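Local coordinates for putative lipoprotein YerB (Bacillus subtilis, PDB 2PSB) that is of unknown function but interacts with the DNA helicase PcrA and is probably a membrane-anchored lipoprotein, at residues K160-T172 and R276-P290. Sequence-based numbering, arbitrary orientation.
Sequences KLKQETNPLLFQT and RIVPVKDGKWLPFVP
Phe170 and Phe288 form a single beta bridge in the parallel pattern: Phe288 N donates to Leu169 O at 2.8 Å, and Gln171 N donates to Phe288 O at 2.9 Å. The bridge ties the irregular segment 160-172, which follows helix 147-157, to the loop after the hairpin of strands 276-281 and 284-285. This loop falls within the DUF3048 C-terminal sequence family.

Phe170 turns the edge of its ring to Phe288 O, and Phe170 CD1 lies 3.8 Å from Phe288 CB. Leu169 CG packs on Pro287 CB. Leu169 CD2 reaches Trp285 CB at 3.8 Å. The CG of Leu169 stands anti to the backbone N (chi1 -178°), which brings the branch to Pro287 and Trp285. Leu168 splits its two methyls: CD2 meets the ring edge of Phe288, and CD1 lies by the Arg276 guanidinium.

Arg276 makes a second tie. Its chain is extended from CG to NE, and NE hydrogen-bonds to Gly95 O. Both terminal nitrogens grip Asn166 O, which lies in the guanidinium plane. Arg276 NH2 sits on a lone pair of Asn166 O at 2.7 Å; Arg276 NH1, equally close, lies 40° above the carbonyl plane.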
loop_
_atom_site.group_PDB
_atom_site.type_symbol
_atom_site.label_atom_id
_atom_site.label_comp_id
_atom_site.label_asym_id
_atom_site.label_seq_id
_atom_site.Cartn_x
_atom_site.Cartn_y
_atom_site.Cartn_z
ATOM N N LYS A 160 16.885 13.219 2.716
ATOM C CA LYS A 160 17.294 13.165 1.321
ATOM C C LYS A 160 16.057 12.868 0.474
ATOM O O LYS A 160 15.253 11.999 0.816
ATOM C CB LYS A 160 18.355 12.080 1.120
ATOM C CG LYS A 160 18.225 10.912 2.071
ATOM C CD LYS A 160 19.251 11.004 3.187
ATOM C CE LYS A 160 18.770 10.273 4.435
ATOM N NZ LYS A 160 17.596 10.969 5.030
ATOM N N LEU A 161 15.904 13.602 -0.620
ATOM C CA LEU A 161 14.761 13.432 -1.509
ATOM C C LEU A 161 15.129 12.636 -2.744
ATOM O O LEU A 161 14.265 12.206 -3.497
ATOM C CB LEU A 161 14.215 14.800 -1.930
ATOM C CG LEU A 161 13.464 15.612 -0.871
ATOM C CD1 LEU A 161 13.279 17.046 -1.338
ATOM C CD2 LEU A 161 12.114 14.953 -0.609
ATOM N N LYS A 162 16.422 12.449 -2.957
ATOM C CA LYS A 162 16.881 11.705 -4.113
ATOM C C LYS A 162 17.741 10.541 -3.714
ATOM O O LYS A 162 18.627 10.669 -2.887
ATOM C CB LYS A 162 17.670 12.601 -5.075
ATOM C CG LYS A 162 16.798 13.513 -5.915
ATOM C CD LYS A 162 17.586 14.141 -7.051
ATOM C CE LYS A 162 16.714 15.097 -7.850
ATOM N NZ LYS A 162 15.511 14.428 -8.435
ATOM N N GLN A 163 17.446 9.393 -4.301
ATOM C CA GLN A 163 18.204 8.174 -4.069
ATOM C C GLN A 163 17.693 7.162 -5.073
ATOM O O GLN A 163 16.575 7.279 -5.571
ATOM C CB GLN A 163 18.012 7.642 -2.643
ATOM C CG GLN A 163 16.628 7.135 -2.320
ATOM C CD GLN A 163 16.605 6.292 -1.051
ATOM O OE1 GLN A 163 17.170 6.679 -0.018
ATOM N NE2 GLN A 163 15.934 5.136 -1.118
ATOM N N GLU A 164 18.527 6.187 -5.394
ATOM C CA GLU A 164 18.128 5.158 -6.332
ATOM C C GLU A 164 17.673 3.962 -5.513
ATOM O O GLU A 164 18.286 3.630 -4.498
ATOM C CB GLU A 164 19.308 4.782 -7.231
ATOM C CG GLU A 164 19.837 5.953 -8.049
ATOM C CD GLU A 164 21.192 5.676 -8.681
ATOM O OE1 GLU A 164 21.291 4.747 -9.513
ATOM O OE2 GLU A 164 22.161 6.390 -8.339
ATOM N N THR A 165 16.591 3.325 -5.942
ATOM C CA THR A 165 16.086 2.168 -5.226
ATOM C C THR A 165 16.169 0.941 -6.133
ATOM O O THR A 165 15.950 1.037 -7.348
ATOM C CB THR A 165 14.626 2.410 -4.722
ATOM O OG1 THR A 165 13.707 1.606 -5.462
ATOM C CG2 THR A 165 14.242 3.877 -4.885
ATOM N N ASN A 166 16.528 -0.204 -5.554
ATOM C CA ASN A 166 16.637 -1.429 -6.337
ATOM C C ASN A 166 15.254 -1.783 -6.874
ATOM O O ASN A 166 14.291 -1.922 -6.111
ATOM C CB ASN A 166 17.189 -2.577 -5.487
ATOM C CG ASN A 166 17.668 -3.749 -6.335
ATOM O OD1 ASN A 166 18.528 -3.583 -7.205
ATOM N ND2 ASN A 166 17.111 -4.936 -6.094
ATOM N N PRO A 167 15.136 -1.922 -8.201
ATOM C CA PRO A 167 13.868 -2.251 -8.860
ATOM C C PRO A 167 13.298 -3.618 -8.530
ATOM O O PRO A 167 14.009 -4.514 -8.076
ATOM C CB PRO A 167 14.210 -2.132 -10.340
ATOM C CG PRO A 167 15.637 -2.560 -10.381
ATOM C CD PRO A 167 16.229 -1.837 -9.187
ATOM N N LEU A 168 12.000 -3.763 -8.759
ATOM C CA LEU A 168 11.334 -5.030 -8.552
ATOM C C LEU A 168 11.625 -5.870 -9.789
ATOM O O LEU A 168 12.290 -5.410 -10.720
ATOM C CB LEU A 168 9.823 -4.826 -8.397
ATOM C CG LEU A 168 9.311 -4.447 -7.005
ATOM C CD1 LEU A 168 10.258 -3.479 -6.320
ATOM C CD2 LEU A 168 7.922 -3.846 -7.151
ATOM N N LEU A 169 11.133 -7.100 -9.787
ATOM C CA LEU A 169 11.334 -8.007 -10.898
ATOM C C LEU A 169 10.079 -8.011 -11.752
ATOM O O LEU A 169 8.986 -8.318 -11.264
ATOM C CB LEU A 169 11.614 -9.423 -10.386
ATOM C CG LEU A 169 11.897 -10.491 -11.447
ATOM C CD1 LEU A 169 13.206 -10.163 -12.159
ATOM C CD2 LEU A 169 11.971 -11.873 -10.796
ATOM N N PHE A 170 10.246 -7.682 -13.029
ATOM C CA PHE A 170 9.131 -7.623 -13.969
ATOM C C PHE A 170 9.327 -8.585 -15.136
ATOM O O PHE A 170 10.449 -9.018 -15.410
ATOM C CB PHE A 170 8.982 -6.195 -14.496
ATOM C CG PHE A 170 8.531 -5.217 -13.454
ATOM C CD1 PHE A 170 7.201 -5.188 -13.043
ATOM C CD2 PHE A 170 9.437 -4.359 -12.842
ATOM C CE1 PHE A 170 6.780 -4.323 -12.032
ATOM C CE2 PHE A 170 9.026 -3.488 -11.829
ATOM C CZ PHE A 170 7.698 -3.472 -11.424
ATOM N N GLN A 171 8.235 -8.919 -15.816
ATOM C CA GLN A 171 8.302 -9.822 -16.956
ATOM C C GLN A 171 8.215 -9.078 -18.289
ATOM O O GLN A 171 8.132 -7.849 -18.328
ATOM C CB GLN A 171 7.189 -10.867 -16.874
ATOM C CG GLN A 171 5.799 -10.287 -16.796
ATOM C CD GLN A 171 4.733 -11.320 -17.068
ATOM O OE1 GLN A 171 4.688 -11.909 -18.146
ATOM N NE2 GLN A 171 3.865 -11.548 -16.092
ATOM N N THR A 172 8.246 -9.839 -19.384
ATOM C CA THR A 172 8.179 -9.293 -20.734
ATOM C C THR A 172 7.274 -10.138 -21.626
ATOM O O THR A 172 6.064 -10.252 -21.386
ATOM C CB THR A 172 9.587 -9.197 -21.349
ATOM O OG1 THR A 172 9.488 -8.785 -22.716
ATOM C CG2 THR A 172 10.223 -10.576 -21.445
ATOM N N ARG A 276 11.365 -6.844 1.597
ATOM C CA ARG A 276 10.260 -6.915 0.653
ATOM C C ARG A 276 9.638 -8.304 0.663
ATOM O O ARG A 276 10.323 -9.296 0.900
ATOM C CB ARG A 276 10.743 -6.578 -0.761
ATOM C CG ARG A 276 11.392 -5.199 -0.887
ATOM C CD ARG A 276 11.931 -4.957 -2.303
ATOM N NE ARG A 276 12.629 -3.673 -2.406
ATOM C CZ ARG A 276 13.149 -3.179 -3.523
ATOM N NH1 ARG A 276 13.066 -3.854 -4.663
ATOM N NH2 ARG A 276 13.745 -2.000 -3.498
ATOM N N ILE A 277 8.333 -8.357 0.419
ATOM C CA ILE A 277 7.604 -9.613 0.367
ATOM C C ILE A 277 7.709 -10.087 -1.074
ATOM O O ILE A 277 7.120 -9.512 -1.982
ATOM C CB ILE A 277 6.138 -9.397 0.787
ATOM C CG1 ILE A 277 6.116 -8.859 2.221
ATOM C CG2 ILE A 277 5.354 -10.692 0.668
ATOM C CD1 ILE A 277 4.755 -8.388 2.692
ATOM N N VAL A 278 8.489 -11.138 -1.277
ATOM C CA VAL A 278 8.705 -11.657 -2.615
ATOM C C VAL A 278 7.958 -12.943 -2.908
ATOM O O VAL A 278 8.115 -13.924 -2.198
ATOM C CB VAL A 278 10.209 -11.918 -2.856
ATOM C CG1 VAL A 278 10.458 -12.256 -4.313
ATOM C CG2 VAL A 278 11.019 -10.716 -2.418
ATOM N N PRO A 279 7.130 -12.951 -3.968
ATOM C CA PRO A 279 6.385 -14.167 -4.321
ATOM C C PRO A 279 7.391 -15.149 -4.934
ATOM O O PRO A 279 8.144 -14.786 -5.839
ATOM C CB PRO A 279 5.364 -13.665 -5.339
ATOM C CG PRO A 279 6.121 -12.529 -6.030
ATOM C CD PRO A 279 6.809 -11.837 -4.882
ATOM N N VAL A 280 7.432 -16.375 -4.429
ATOM C CA VAL A 280 8.377 -17.353 -4.954
ATOM C C VAL A 280 7.700 -18.695 -5.165
ATOM O O VAL A 280 6.935 -19.151 -4.323
ATOM C CB VAL A 280 9.578 -17.550 -4.005
ATOM C CG1 VAL A 280 10.329 -16.226 -3.831
ATOM C CG2 VAL A 280 9.101 -18.061 -2.664
ATOM N N LYS A 281 7.986 -19.324 -6.294
ATOM C CA LYS A 281 7.392 -20.607 -6.596
ATOM C C LYS A 281 8.376 -21.521 -7.304
ATOM O O LYS A 281 9.011 -21.135 -8.283
ATOM C CB LYS A 281 6.127 -20.414 -7.443
ATOM C CG LYS A 281 5.158 -21.593 -7.353
ATOM C CD LYS A 281 4.981 -22.019 -5.894
ATOM C CE LYS A 281 4.091 -23.242 -5.751
ATOM N NZ LYS A 281 4.202 -23.848 -4.396
ATOM N N ASP A 282 8.485 -22.739 -6.782
ATOM C CA ASP A 282 9.372 -23.770 -7.306
ATOM C C ASP A 282 10.813 -23.331 -7.254
ATOM O O ASP A 282 11.595 -23.600 -8.157
ATOM C CB ASP A 282 8.989 -24.145 -8.739
ATOM C CG ASP A 282 7.543 -24.576 -8.857
ATOM O OD1 ASP A 282 7.006 -25.139 -7.879
ATOM O OD2 ASP A 282 6.945 -24.349 -9.929
ATOM N N GLY A 283 11.161 -22.632 -6.185
ATOM C CA GLY A 283 12.530 -22.190 -6.033
ATOM C C GLY A 283 12.928 -20.952 -6.809
ATOM O O GLY A 283 14.120 -20.670 -6.957
ATOM N N LYS A 284 11.951 -20.211 -7.316
ATOM C CA LYS A 284 12.264 -18.989 -8.045
ATOM C C LYS A 284 11.267 -17.874 -7.793
ATOM O O LYS A 284 10.114 -18.114 -7.441
ATOM C CB LYS A 284 12.363 -19.257 -9.546
ATOM C CG LYS A 284 11.214 -20.058 -10.120
ATOM C CD LYS A 284 11.391 -20.279 -11.614
ATOM C CE LYS A 284 12.738 -20.915 -11.944
ATOM N NZ LYS A 284 12.880 -21.158 -13.411
ATOM N N TRP A 285 11.742 -16.646 -7.956
ATOM C CA TRP A 285 10.918 -15.456 -7.784
ATOM C C TRP A 285 9.951 -15.383 -8.956
ATOM O O TRP A 285 10.336 -15.627 -10.105
ATOM C CB TRP A 285 11.769 -14.187 -7.847
ATOM C CG TRP A 285 12.762 -13.981 -6.757
ATOM C CD1 TRP A 285 13.418 -14.941 -6.028
ATOM C CD2 TRP A 285 13.277 -12.721 -6.317
ATOM N NE1 TRP A 285 14.310 -14.347 -5.167
ATOM C CE2 TRP A 285 14.245 -12.986 -5.322
ATOM C CE3 TRP A 285 13.012 -11.389 -6.670
ATOM C CZ2 TRP A 285 14.956 -11.964 -4.671
ATOM C CZ3 TRP A 285 13.716 -10.368 -6.024
ATOM C CH2 TRP A 285 14.679 -10.666 -5.032
ATOM N N LEU A 286 8.699 -15.053 -8.667
ATOM C CA LEU A 286 7.709 -14.874 -9.713
ATOM C C LEU A 286 7.790 -13.384 -10.053
ATOM O O LEU A 286 7.823 -12.549 -9.158
ATOM C CB LEU A 286 6.319 -15.221 -9.190
ATOM C CG LEU A 286 6.068 -16.723 -9.061
ATOM C CD1 LEU A 286 4.811 -16.974 -8.247
ATOM C CD2 LEU A 286 5.954 -17.330 -10.454
ATOM N N PRO A 287 7.862 -13.035 -11.348
ATOM C CA PRO A 287 7.935 -11.609 -11.690
ATOM C C PRO A 287 6.551 -10.940 -11.725
ATOM O O PRO A 287 5.525 -11.618 -11.713
ATOM C CB PRO A 287 8.595 -11.630 -13.064
ATOM C CG PRO A 287 8.000 -12.846 -13.675
ATOM C CD PRO A 287 8.078 -13.870 -12.544
ATOM N N PHE A 288 6.540 -9.609 -11.761
ATOM C CA PHE A 288 5.294 -8.842 -11.842
ATOM C C PHE A 288 5.175 -8.299 -13.257
ATOM O O PHE A 288 6.183 -8.133 -13.959
ATOM C CB PHE A 288 5.285 -7.621 -10.907
ATOM C CG PHE A 288 5.175 -7.944 -9.445
ATOM C CD1 PHE A 288 4.331 -8.956 -8.986
ATOM C CD2 PHE A 288 5.888 -7.198 -8.511
ATOM C CE1 PHE A 288 4.205 -9.214 -7.609
ATOM C CE2 PHE A 288 5.767 -7.448 -7.137
ATOM C CZ PHE A 288 4.926 -8.454 -6.686
ATOM N N VAL A 289 3.938 -8.016 -13.659
ATOM C CA VAL A 289 3.636 -7.432 -14.963
ATOM C C VAL A 289 3.897 -5.933 -14.816
ATOM O O VAL A 289 3.483 -5.328 -13.835
ATOM C CB VAL A 289 2.130 -7.609 -15.322
ATOM C CG1 VAL A 289 1.750 -6.668 -16.459
ATOM C CG2 VAL A 289 1.834 -9.062 -15.698
ATOM N N PRO A 290 4.568 -5.308 -15.793
ATOM C CA PRO A 290 4.809 -3.864 -15.645
ATOM C C PRO A 290 3.522 -3.085 -15.313
ATOM O O PRO A 290 2.481 -3.299 -15.930
ATOM C CB PRO A 290 5.388 -3.470 -17.002
ATOM C CG PRO A 290 6.085 -4.714 -17.456
ATOM C CD PRO A 290 5.122 -5.817 -17.061
#